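Local coordinates for glycoside hydrolase family protein (Novosphingobium sp. PP1Y, PDB 6Q2F), which probably hydrolyses alpha-L-rhamnosidic bonds, releasing terminal rhamnose from rhamnosylated substrates, at residues M596-L609 with D625-Q638. Numbering follows the deposited sequence.
Sequences MAMRSHADIPMAAL and DMKGAASVAHLYGQ
The guanidinium of Arg599 has the methyl of Ala629 over one face, CB lying 3.4 Å above its plane, while Met606 O and a water sit at its edge. Asp625 OD1 meets Arg599 NH1 at 2.8 Å in a salt bridge, near the guanidinium edge but tilted out of the plane, and NH1 comes from above the carboxylate plane; the two planes are only 15° apart. NH1 bonds to Met606 O as well, and NH1 and NH2 each donate a weak hydrogen bond to Asp625 O. With an alanine here instead of Arg599, the buried Asp625 carboxylate is likely to lose its countercharge, and the space over the Ala629 methyl to be left unfilled. The second flat group, the ring of Tyr636, takes Ser600 CB over the centre of one face in a CH-pi contact, 3.9 Å from CB to the ring centroid; Val632 O lies at its edge, and its OH is bonded to Asn768.

Strand 604-610 and helix 620-636 are the first two elements of a beta-alpha-beta unit of a (beta/alpha)8 barrel, probably the catalytic domain, so their short segments run nearly antiparallel, at 164°. Small residues suit this seam: Ala607 CB fits 3.4 Å from Met626 CA, and at Gly628 a CB would collide with Arg599 NH2. Asp625 OD2 also accepts a weak bond from Ala608 N, and the Ala608 side chain lies about 5 Å from the bound sodium ion.

Further along, Val632 uses both branches: CG1, anti to the backbone N (chi1 171°), presses on Pro605 CG at 3.5 Å, while CG2 lies against Met596. The selenomethionine Met596 bends at chi3, bringing CE onto Leu635 CD1 and Ser631 CB. Beyond the helix, Gln638 NE2 donates to Ala602 O at 3.0 Å, nearly along the C=O axis, as its CB and CG pack beside Pro605 CD.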
# COMPACT_ATOMS: atom_id res chain seq x y z
N MSE A 596 -8.59 1.96 -5.09
CA MSE A 596 -8.56 2.34 -6.50
C MSE A 596 -9.08 3.76 -6.68
O MSE A 596 -8.49 4.57 -7.37
CB MSE A 596 -9.35 1.36 -7.38
CG MSE A 596 -8.63 0.02 -7.52
SE MSE A 596 -9.48 -1.12 -8.87
CE MSE A 596 -9.24 -0.03 -10.43
N ALA A 597 -10.21 4.05 -6.04
CA ALA A 597 -10.80 5.37 -6.18
C ALA A 597 -9.84 6.44 -5.68
O ALA A 597 -9.68 7.49 -6.30
CB ALA A 597 -12.13 5.42 -5.43
N MSE A 598 -9.16 6.15 -4.58
CA MSE A 598 -8.23 7.10 -3.97
C MSE A 598 -7.08 7.47 -4.91
O MSE A 598 -6.48 8.52 -4.76
CB MSE A 598 -7.68 6.51 -2.67
CG MSE A 598 -8.70 6.47 -1.55
SE MSE A 598 -8.16 5.17 -0.22
CE MSE A 598 -6.69 6.24 0.54
N ARG A 599 -6.81 6.61 -5.90
CA ARG A 599 -5.70 6.86 -6.82
C ARG A 599 -6.16 7.20 -8.23
O ARG A 599 -5.32 7.51 -9.08
CB ARG A 599 -4.75 5.66 -6.83
CG ARG A 599 -3.96 5.47 -5.55
CD ARG A 599 -3.00 4.24 -5.56
NE ARG A 599 -3.75 3.02 -5.33
CZ ARG A 599 -3.23 1.90 -4.84
NH1 ARG A 599 -1.95 1.82 -4.53
NH2 ARG A 599 -4.01 0.84 -4.67
N SER A 600 -7.46 7.21 -8.48
CA SER A 600 -7.99 7.34 -9.84
C SER A 600 -7.76 8.72 -10.44
O SER A 600 -7.79 8.87 -11.66
CB SER A 600 -9.49 7.01 -9.81
OG SER A 600 -10.16 7.95 -8.98
N HIS A 601 -7.57 9.73 -9.60
CA HIS A 601 -7.34 11.10 -10.03
C HIS A 601 -5.87 11.44 -10.19
O HIS A 601 -5.54 12.48 -10.77
CB HIS A 601 -7.97 12.08 -9.04
CG HIS A 601 -9.39 11.77 -8.69
ND1 HIS A 601 -10.43 11.93 -9.59
CD2 HIS A 601 -9.95 11.33 -7.54
CE1 HIS A 601 -11.56 11.59 -9.00
NE2 HIS A 601 -11.30 11.22 -7.76
N ALA A 602 -4.99 10.60 -9.67
CA ALA A 602 -3.57 10.91 -9.69
C ALA A 602 -3.00 10.63 -11.07
O ALA A 602 -3.52 9.80 -11.83
CB ALA A 602 -2.81 10.09 -8.64
N ASP A 603 -1.95 11.36 -11.41
CA ASP A 603 -1.26 11.11 -12.68
C ASP A 603 -0.50 9.80 -12.65
O ASP A 603 -0.38 9.13 -13.68
CB ASP A 603 -0.30 12.26 -12.97
CG ASP A 603 -1.01 13.57 -13.12
OD1 ASP A 603 -1.23 14.22 -12.08
OD2 ASP A 603 -1.35 13.92 -14.26
N ILE A 604 0.04 9.45 -11.49
CA ILE A 604 0.82 8.22 -11.36
C ILE A 604 0.35 7.47 -10.12
O ILE A 604 0.77 7.78 -9.00
CB ILE A 604 2.32 8.53 -11.34
CG1 ILE A 604 2.69 9.33 -12.59
CG2 ILE A 604 3.10 7.25 -11.32
CD1 ILE A 604 4.00 10.03 -12.50
N PRO A 605 -0.55 6.50 -10.28
CA PRO A 605 -0.92 5.65 -9.16
C PRO A 605 0.31 4.94 -8.62
O PRO A 605 1.19 4.54 -9.38
CB PRO A 605 -1.92 4.66 -9.77
CG PRO A 605 -2.46 5.39 -10.98
CD PRO A 605 -1.28 6.14 -11.51
N MSE A 606 0.39 4.84 -7.31
CA MSE A 606 1.59 4.42 -6.65
C MSE A 606 1.29 3.45 -5.51
O MSE A 606 0.29 3.58 -4.80
CB MSE A 606 2.37 5.65 -6.12
CG MSE A 606 3.75 5.29 -5.63
SE MSE A 606 4.73 6.93 -5.35
CE MSE A 606 6.42 6.21 -4.67
N ALA A 607 2.18 2.48 -5.36
CA ALA A 607 2.07 1.47 -4.32
C ALA A 607 3.45 1.33 -3.68
O ALA A 607 4.31 2.21 -3.81
CB ALA A 607 1.54 0.16 -4.93
N ALA A 608 3.67 0.23 -2.97
CA ALA A 608 4.92 -0.01 -2.25
C ALA A 608 5.25 -1.50 -2.28
O ALA A 608 4.36 -2.35 -2.42
CB ALA A 608 4.85 0.48 -0.78
N LEU A 609 6.54 -1.81 -2.14
CA LEU A 609 6.97 -3.19 -1.90
C LEU A 609 8.20 -3.19 -1.02
O LEU A 609 9.18 -2.52 -1.34
CB LEU A 609 7.28 -3.96 -3.20
CG LEU A 609 7.83 -5.35 -2.79
CD1 LEU A 609 6.71 -6.30 -2.27
CD2 LEU A 609 8.68 -6.03 -3.87
N ASP A 625 -1.74 -3.93 -2.85
CA ASP A 625 -1.50 -2.50 -3.04
C ASP A 625 -1.03 -2.21 -4.46
O ASP A 625 -1.54 -1.30 -5.14
CB ASP A 625 -0.47 -2.02 -2.01
CG ASP A 625 -0.28 -0.51 -2.03
OD1 ASP A 625 -1.24 0.22 -2.35
OD2 ASP A 625 0.86 -0.06 -1.74
N MSE A 626 -0.06 -2.99 -4.95
CA MSE A 626 0.49 -2.80 -6.28
C MSE A 626 -0.50 -3.20 -7.37
O MSE A 626 -0.56 -2.58 -8.43
CB MSE A 626 1.78 -3.61 -6.46
CG MSE A 626 3.02 -3.04 -5.77
SE MSE A 626 4.58 -4.22 -6.17
CE MSE A 626 4.11 -5.77 -5.09
N LYS A 627 -1.23 -4.28 -7.13
CA LYS A 627 -2.18 -4.74 -8.14
C LYS A 627 -3.31 -3.74 -8.28
O LYS A 627 -3.76 -3.43 -9.39
CB LYS A 627 -2.71 -6.13 -7.78
CG LYS A 627 -3.45 -6.84 -8.93
CD LYS A 627 -2.54 -7.11 -10.13
CE LYS A 627 -3.29 -7.89 -11.25
NZ LYS A 627 -2.42 -8.07 -12.44
N GLY A 628 -3.75 -3.16 -7.15
CA GLY A 628 -4.72 -2.09 -7.21
C GLY A 628 -4.20 -0.89 -7.98
O GLY A 628 -4.89 -0.33 -8.83
N ALA A 629 -2.97 -0.48 -7.68
CA ALA A 629 -2.43 0.68 -8.37
C ALA A 629 -2.27 0.40 -9.86
O ALA A 629 -2.55 1.27 -10.69
CB ALA A 629 -1.09 1.10 -7.75
N ALA A 630 -1.82 -0.81 -10.22
CA ALA A 630 -1.68 -1.13 -11.63
C ALA A 630 -3.04 -1.13 -12.31
O ALA A 630 -3.18 -0.62 -13.43
CB ALA A 630 -1.00 -2.49 -11.81
N SER A 631 -4.07 -1.67 -11.64
CA SER A 631 -5.41 -1.67 -12.22
C SER A 631 -5.89 -0.26 -12.49
O SER A 631 -6.50 0.01 -13.53
CB SER A 631 -6.37 -2.42 -11.30
OG SER A 631 -5.88 -3.72 -11.01
N VAL A 632 -5.63 0.67 -11.56
CA VAL A 632 -6.03 2.06 -11.77
C VAL A 632 -5.42 2.58 -13.06
O VAL A 632 -6.12 3.09 -13.95
CB VAL A 632 -5.64 2.94 -10.57
CG1 VAL A 632 -5.86 4.43 -10.91
CG2 VAL A 632 -6.48 2.59 -9.35
N ALA A 633 -4.10 2.44 -13.19
CA ALA A 633 -3.40 2.98 -14.36
C ALA A 633 -3.90 2.36 -15.66
O ALA A 633 -3.91 3.02 -16.70
CB ALA A 633 -1.90 2.77 -14.21
N HIS A 634 -4.27 1.07 -15.63
CA HIS A 634 -4.79 0.44 -16.84
C HIS A 634 -6.18 0.97 -17.18
O HIS A 634 -6.46 1.32 -18.33
CB HIS A 634 -4.84 -1.09 -16.67
CG HIS A 634 -3.52 -1.71 -16.32
ND1 HIS A 634 -3.43 -2.99 -15.79
CD2 HIS A 634 -2.25 -1.26 -16.42
CE1 HIS A 634 -2.16 -3.28 -15.58
NE2 HIS A 634 -1.42 -2.25 -15.96
N LEU A 635 -7.05 1.05 -16.18
CA LEU A 635 -8.43 1.45 -16.42
C LEU A 635 -8.55 2.95 -16.69
O LEU A 635 -9.21 3.34 -17.66
CB LEU A 635 -9.30 1.03 -15.23
CG LEU A 635 -9.56 -0.46 -15.36
CD1 LEU A 635 -9.64 -1.09 -14.00
CD2 LEU A 635 -10.86 -0.70 -16.12
N TYR A 636 -7.89 3.80 -15.89
CA TYR A 636 -8.08 5.23 -16.04
C TYR A 636 -7.07 5.88 -16.98
O TYR A 636 -7.14 7.09 -17.19
CB TYR A 636 -8.08 5.93 -14.66
CG TYR A 636 -9.30 5.54 -13.86
CD1 TYR A 636 -9.32 4.36 -13.13
CD2 TYR A 636 -10.46 6.34 -13.87
CE1 TYR A 636 -10.45 3.99 -12.41
CE2 TYR A 636 -11.61 5.96 -13.17
CZ TYR A 636 -11.59 4.79 -12.44
OH TYR A 636 -12.69 4.40 -11.73
N GLY A 637 -6.16 5.09 -17.55
CA GLY A 637 -5.32 5.57 -18.63
C GLY A 637 -4.06 6.32 -18.22
O GLY A 637 -3.40 6.90 -19.09
N GLN A 638 -3.69 6.29 -16.96
CA GLN A 638 -2.45 6.91 -16.53
C GLN A 638 -1.27 6.17 -17.14
O GLN A 638 -0.30 6.77 -17.48
CB GLN A 638 -2.34 6.97 -15.03
CG GLN A 638 -3.36 7.86 -14.37
CD GLN A 638 -4.57 7.11 -13.90
OE1 GLN A 638 -4.90 6.06 -14.42
NE2 GLN A 638 -5.21 7.62 -12.91
O HOH W 1 -4.51 -1.53 -3.88
O HOH W 2 0.31 9.82 -16.32